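Local coordinates for response regulator receiver protein (Pseudoalteromonas atlantica T6c, PDB 3KTO) that probably serves as a receiver module in two-component signalling, passing on regulatory input through a CheY-like fold, at residues A[8-13]-A[49-54]; A[55-60]-A[86-91]. One frame throughout, in Å; residues are numbered along the deposited sequence.

Interaction 1 of 2, residues A[8-13]-A[49-54]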
loop_
_atom_site.group_PDB
_atom_site.type_symbol
_atom_site.label_atom_id
_atom_site.label_comp_id
_atom_site.label_asym_id
_atom_site.label_seq_id
_atom_site.Cartn_x
_atom_site.Cartn_y
_atom_site.Cartn_z
ATOM N N ILE A 8 7.698 27.264 -5.618
ATOM C CA ILE A 8 6.829 26.298 -4.967
ATOM C C ILE A 8 6.441 25.139 -5.871
ATOM O O ILE A 8 6.163 25.330 -7.050
ATOM C CB ILE A 8 5.526 26.973 -4.510
ATOM C CG1 ILE A 8 5.851 28.279 -3.780
ATOM C CG2 ILE A 8 4.733 26.027 -3.618
ATOM C CD1 ILE A 8 4.638 29.102 -3.422
ATOM N N ILE A 9 6.430 23.935 -5.306
ATOM C CA ILE A 9 6.009 22.745 -6.035
ATOM C C ILE A 9 4.892 22.117 -5.219
ATOM O O ILE A 9 5.079 21.776 -4.052
ATOM C CB ILE A 9 7.137 21.715 -6.217
ATOM C CG1 ILE A 9 8.134 22.219 -7.264
ATOM C CG2 ILE A 9 6.551 20.366 -6.668
ATOM C CD1 ILE A 9 9.153 21.183 -7.687
ATOM N N TYR A 10 3.726 21.988 -5.835
ATOM C CA TYR A 10 2.573 21.410 -5.168
ATOM C C TYR A 10 2.583 19.893 -5.262
ATOM O O TYR A 10 2.734 19.332 -6.354
ATOM C CB TYR A 10 1.275 21.930 -5.796
ATOM C CG TYR A 10 1.074 23.426 -5.686
ATOM C CD1 TYR A 10 1.084 24.061 -4.446
ATOM C CD2 TYR A 10 0.857 24.203 -6.824
ATOM C CE1 TYR A 10 0.882 25.437 -4.337
ATOM C CE2 TYR A 10 0.654 25.580 -6.729
ATOM C CZ TYR A 10 0.668 26.189 -5.480
ATOM O OH TYR A 10 0.468 27.548 -5.378
ATOM N N LEU A 11 2.419 19.237 -4.117
ATOM C CA LEU A 11 2.359 17.783 -4.064
ATOM C C LEU A 11 0.937 17.376 -3.673
ATOM O O LEU A 11 0.426 17.788 -2.636
ATOM C CB LEU A 11 3.357 17.229 -3.041
ATOM C CG LEU A 11 3.252 15.728 -2.715
ATOM C CD1 LEU A 11 3.382 14.892 -3.982
ATOM C CD2 LEU A 11 4.331 15.340 -1.721
ATOM N N VAL A 12 0.285 16.592 -4.527
ATOM C CA VAL A 12 -1.066 16.116 -4.247
ATOM C C VAL A 12 -0.955 14.591 -4.134
ATOM O O VAL A 12 -0.686 13.898 -5.117
ATOM C CB VAL A 12 -2.038 16.505 -5.378
ATOM C CG1 VAL A 12 -3.466 16.242 -4.952
ATOM C CG2 VAL A 12 -1.868 17.971 -5.731
ATOM N N ASP A 13 -1.149 14.086 -2.923
ATOM C CA ASP A 13 -1.026 12.664 -2.646
ATOM C C ASP A 13 -1.820 12.406 -1.369
ATOM O O ASP A 13 -1.608 13.086 -0.367
ATOM C CB ASP A 13 0.461 12.333 -2.429
ATOM C CG ASP A 13 0.726 10.845 -2.278
ATOM O OD1 ASP A 13 -0.122 10.137 -1.704
ATOM O OD2 ASP A 13 1.803 10.388 -2.719
ATOM N N ASP A 49 1.798 32.346 -8.206
ATOM C CA ASP A 49 2.634 32.749 -9.330
ATOM C C ASP A 49 4.065 32.275 -9.106
ATOM O O ASP A 49 4.897 32.340 -10.009
ATOM C CB ASP A 49 2.607 34.272 -9.504
ATOM C CG ASP A 49 1.314 34.765 -10.136
ATOM O OD1 ASP A 49 1.085 34.468 -11.330
ATOM O OD2 ASP A 49 0.525 35.443 -9.439
ATOM N N ASP A 50 4.344 31.794 -7.898
ATOM C CA ASP A 50 5.672 31.299 -7.561
ATOM C C ASP A 50 5.752 29.778 -7.707
ATOM O O ASP A 50 6.781 29.160 -7.407
ATOM C CB ASP A 50 6.038 31.713 -6.137
ATOM C CG ASP A 50 6.188 33.216 -5.993
ATOM O OD1 ASP A 50 7.147 33.775 -6.569
ATOM O OD2 ASP A 50 5.343 33.838 -5.315
ATOM N N ALA A 51 4.658 29.178 -8.163
ATOM C CA ALA A 51 4.624 27.735 -8.367
ATOM C C ALA A 51 5.319 27.447 -9.689
ATOM O O ALA A 51 5.016 28.073 -10.710
ATOM C CB ALA A 51 3.185 27.241 -8.411
ATOM N N ILE A 52 6.252 26.503 -9.668
ATOM C CA ILE A 52 6.992 26.142 -10.865
ATOM C C ILE A 52 6.709 24.709 -11.310
ATOM O O ILE A 52 6.991 24.352 -12.447
ATOM C CB ILE A 52 8.514 26.299 -10.647
ATOM C CG1 ILE A 52 8.981 25.358 -9.536
ATOM C CG2 ILE A 52 8.835 27.745 -10.274
ATOM C CD1 ILE A 52 10.480 25.258 -9.396
ATOM N N GLY A 53 6.154 23.889 -10.418
ATOM C CA GLY A 53 5.859 22.513 -10.790
ATOM C C GLY A 53 4.879 21.796 -9.879
ATOM O O GLY A 53 4.397 22.365 -8.896
HETATM N N MSE A 54 4.577 20.543 -10.215
HETATM C CA MSE A 54 3.659 19.732 -9.426
HETATM C C MSE A 54 4.055 18.253 -9.417
HETATM O O MSE A 54 4.714 17.763 -10.329
HETATM C CB MSE A 54 2.222 19.851 -9.963
HETATM C CG MSE A 54 1.543 21.201 -9.698
HETATM SE SE MSE A 54 -0.367 21.220 -10.106
HETATM C CE MSE A 54 -0.892 19.824 -8.946
#
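With CG anti to the carbonyl carbon in both Y10 (chi1 -62°) and M54, two side chains that leave the sheet on the same face as a bridged pair come together, M54 CG lying 4.0 Å from Y10 CB. The selenomethionine chain then bends at its last torsion (chi3 58°), and this carries its methyl CE to within 3.8 Å of V12 CG2. M54 CG sits near the plane of the Y10 ring, at its edge, while the methyl of A51 approaches obliquely, 3.5 Å from Y10 CE2. The ring is fixed further by an edge-to-face contact with F42 and by a hydrogen bond between its OH and the backbone N of S48. On the I9 side of the sheet, I9 CG1 meets CG1 of the bulged I52 at 4.0 Å, and helix 113-127 packs over both side chains.

Strands 8-12 and 51-57 are parallel neighbours in the five-stranded sheet of a CheY-like receiver domain, and their pairing opens with a beta bulge: I8 is matched with A51, but I9 with G53, so that I52 is the extra residue. Three backbone bonds join 8-13 to 49-54. I8 N donates to D50 O at 2.8 Å, and I52 N to I8 O at 2.9 Å, the latter fairly straight (159° at the hydrogen) and lying in the carbonyl plane. Beyond the bulge Y10 N reaches G53 O at 3.2 Å from a position tilted off that carbonyl's plane, with I9 CA adding a CA-H...O contact to the same oxygen. The irregularity has a cost: G53 N, 3.7 Å from I8 O, is buried and has no hydrogen-bonding partner in the model.

Interaction 2 of 2, residues A[55-60]-A[86-91]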
loop_
_atom_site.group_PDB
_atom_site.type_symbol
_atom_site.label_atom_id
_atom_site.label_comp_id
_atom_site.label_asym_id
_atom_site.label_seq_id
_atom_site.Cartn_x
_atom_site.Cartn_y
_atom_site.Cartn_z
ATOM N N ILE A 55 3.645 17.561 -8.363
ATOM C CA ILE A 55 3.885 16.129 -8.207
ATOM C C ILE A 55 2.513 15.610 -7.814
ATOM O O ILE A 55 1.903 16.101 -6.852
ATOM C CB ILE A 55 4.891 15.826 -7.102
ATOM C CG1 ILE A 55 6.233 16.482 -7.442
ATOM C CG2 ILE A 55 5.039 14.310 -6.941
ATOM C CD1 ILE A 55 7.355 16.174 -6.450
ATOM N N ILE A 56 2.013 14.640 -8.570
ATOM C CA ILE A 56 0.680 14.120 -8.318
ATOM C C ILE A 56 0.631 12.597 -8.340
ATOM O O ILE A 56 1.187 11.961 -9.238
ATOM C CB ILE A 56 -0.311 14.661 -9.381
ATOM C CG1 ILE A 56 -0.233 16.194 -9.451
ATOM C CG2 ILE A 56 -1.725 14.224 -9.064
ATOM C CD1 ILE A 56 -1.147 16.800 -10.542
ATOM N N GLU A 57 -0.032 12.035 -7.332
ATOM C CA GLU A 57 -0.229 10.595 -7.211
ATOM C C GLU A 57 -1.318 10.303 -8.236
ATOM O O GLU A 57 -2.363 10.956 -8.248
ATOM C CB GLU A 57 -0.699 10.246 -5.789
ATOM C CG GLU A 57 -1.528 8.959 -5.642
ATOM C CD GLU A 57 -0.795 7.695 -6.056
ATOM O OE1 GLU A 57 0.282 7.400 -5.487
ATOM O OE2 GLU A 57 -1.305 6.990 -6.952
ATOM N N ALA A 58 -1.058 9.339 -9.111
ATOM C CA ALA A 58 -2.002 8.991 -10.165
ATOM C C ALA A 58 -3.361 8.512 -9.687
ATOM O O ALA A 58 -4.378 8.792 -10.332
ATOM C CB ALA A 58 -1.385 7.916 -11.105
ATOM N N HIS A 59 -3.385 7.792 -8.572
ATOM C CA HIS A 59 -4.636 7.224 -8.071
ATOM C C HIS A 59 -5.055 7.770 -6.710
ATOM O O HIS A 59 -5.121 7.028 -5.725
ATOM C CB HIS A 59 -4.492 5.705 -7.998
ATOM C CG HIS A 59 -3.899 5.100 -9.231
ATOM N ND1 HIS A 59 -4.400 5.338 -10.492
ATOM C CD2 HIS A 59 -2.844 4.268 -9.395
ATOM C CE1 HIS A 59 -3.679 4.677 -11.381
ATOM N NE2 HIS A 59 -2.727 4.020 -10.740
ATOM N N LEU A 60 -5.331 9.068 -6.668
ATOM C CA LEU A 60 -5.736 9.727 -5.434
ATOM C C LEU A 60 -6.921 9.026 -4.781
ATOM O O LEU A 60 -7.914 8.713 -5.438
ATOM C CB LEU A 60 -6.068 11.194 -5.716
ATOM C CG LEU A 60 -4.852 12.038 -6.108
ATOM C CD1 LEU A 60 -5.308 13.359 -6.712
ATOM C CD2 LEU A 60 -3.969 12.271 -4.889
HETATM N N MSE A 86 3.239 10.145 -10.075
HETATM C CA MSE A 86 3.762 8.990 -9.356
HETATM C C MSE A 86 2.632 8.024 -9.022
HETATM O O MSE A 86 1.487 8.432 -8.835
HETATM C CB MSE A 86 4.442 9.437 -8.062
HETATM C CG MSE A 86 5.562 10.461 -8.267
HETATM SE SE MSE A 86 6.452 10.937 -6.608
HETATM C CE MSE A 86 7.655 9.425 -6.519
ATOM N N ALA A 87 2.957 6.741 -8.948
ATOM C CA ALA A 87 1.953 5.733 -8.632
ATOM C C ALA A 87 2.635 4.509 -8.043
ATOM O O ALA A 87 3.719 4.123 -8.473
ATOM C CB ALA A 87 1.170 5.349 -9.900
ATOM N N SER A 88 2.011 3.924 -7.031
ATOM C CA SER A 88 2.554 2.730 -6.398
ATOM C C SER A 88 1.892 1.528 -7.053
ATOM O O SER A 88 2.218 0.377 -6.761
ATOM C CB SER A 88 2.270 2.752 -4.895
ATOM O OG SER A 88 0.908 3.040 -4.643
ATOM N N SER A 89 0.961 1.829 -7.953
ATOM C CA SER A 89 0.208 0.836 -8.701
ATOM C C SER A 89 -0.007 1.390 -10.099
ATOM O O SER A 89 -0.455 2.529 -10.260
ATOM C CB SER A 89 -1.147 0.596 -8.037
ATOM O OG SER A 89 -1.960 -0.238 -8.840
ATOM N N SER A 90 0.306 0.606 -11.123
ATOM C CA SER A 90 0.111 1.125 -12.463
ATOM C C SER A 90 0.166 0.120 -13.598
ATOM O O SER A 90 1.014 -0.769 -13.613
ATOM C CB SER A 90 1.141 2.221 -12.733
ATOM O OG SER A 90 1.094 2.631 -14.090
ATOM N N ASP A 91 -0.754 0.269 -14.544
ATOM C CA ASP A 91 -0.762 -0.580 -15.718
ATOM C C ASP A 91 -0.309 0.308 -16.866
ATOM O O ASP A 91 -0.129 1.513 -16.694
ATOM C CB ASP A 91 -2.150 -1.184 -16.000
ATOM C CG ASP A 91 -3.262 -0.152 -16.050
ATOM O OD1 ASP A 91 -3.031 0.997 -16.493
ATOM O OD2 ASP A 91 -4.391 -0.517 -15.664
HETATM O O HOH W 1 -0.629 4.405 -6.640
#
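M86 grips the end of strand 51-57 and the residue after it, A58, through both of its backbone polar atoms: its N donates to I56 O at 2.9 Å, and its O accepts A58 N at 2.7 Å, the donor lying nearly in line with the C=O. The selenium of M86 rests 3.7 Å from I55 CG2, and the A58 methyl, just past its strand, touches that of A87, the last residue of strand 83-87 (CB to CB 3.8 Å). Past this pairing, the H59 ring lays one face over A58 CB and turns its edge to the loop 88-91, where NE2 makes a weak, bent bond to S89 O (2.8 Å, 127° at the hydrogen). ND1 accepts a hydrogen bond from the backbone N of D65, which helps fix the ring's rotation, and P110 of a neighbouring subunit, another copy of the protein, packs on H59 and S89.

E57, bent at chi2 (61°), brings its carboxylate back over the strand end. OE2 receives H59 N at 2.8 Å on its anti lone pair, and also a water at 2.7 Å that in turn accepts S88 N. OE1 forms a salt bridge with K109, which makes another with D13. This cluster at the C-terminal edge of a beta-alpha-beta crossover probably corresponds to the receiver active site, with glutamate probably replacing the usual phospho-accepting aspartate.

How the interactions relate
Interactions 1 and 2 follow one another along strand 51-57, which pairs with strand 8-12 along one edge and with strand 83-87 along the other; interaction 1 samples its beginning and interaction 2 its end. Their centres are about 17 Å apart, on opposite sides of the chain's centre. Between them the seam is continuous: Y10 O and I55 N lie 2.8 Å apart and V12 N and I55 O 2.9 Å, both probable hydrogen bonds, while L11 CD1 packs on I55 CG2. In the strand order 2-1-3-4-5 the third strand, 51-57, is the middle one of the parallel sheet. Interaction 2 reaches the C-terminal loops where receiver domains carry their acidic site.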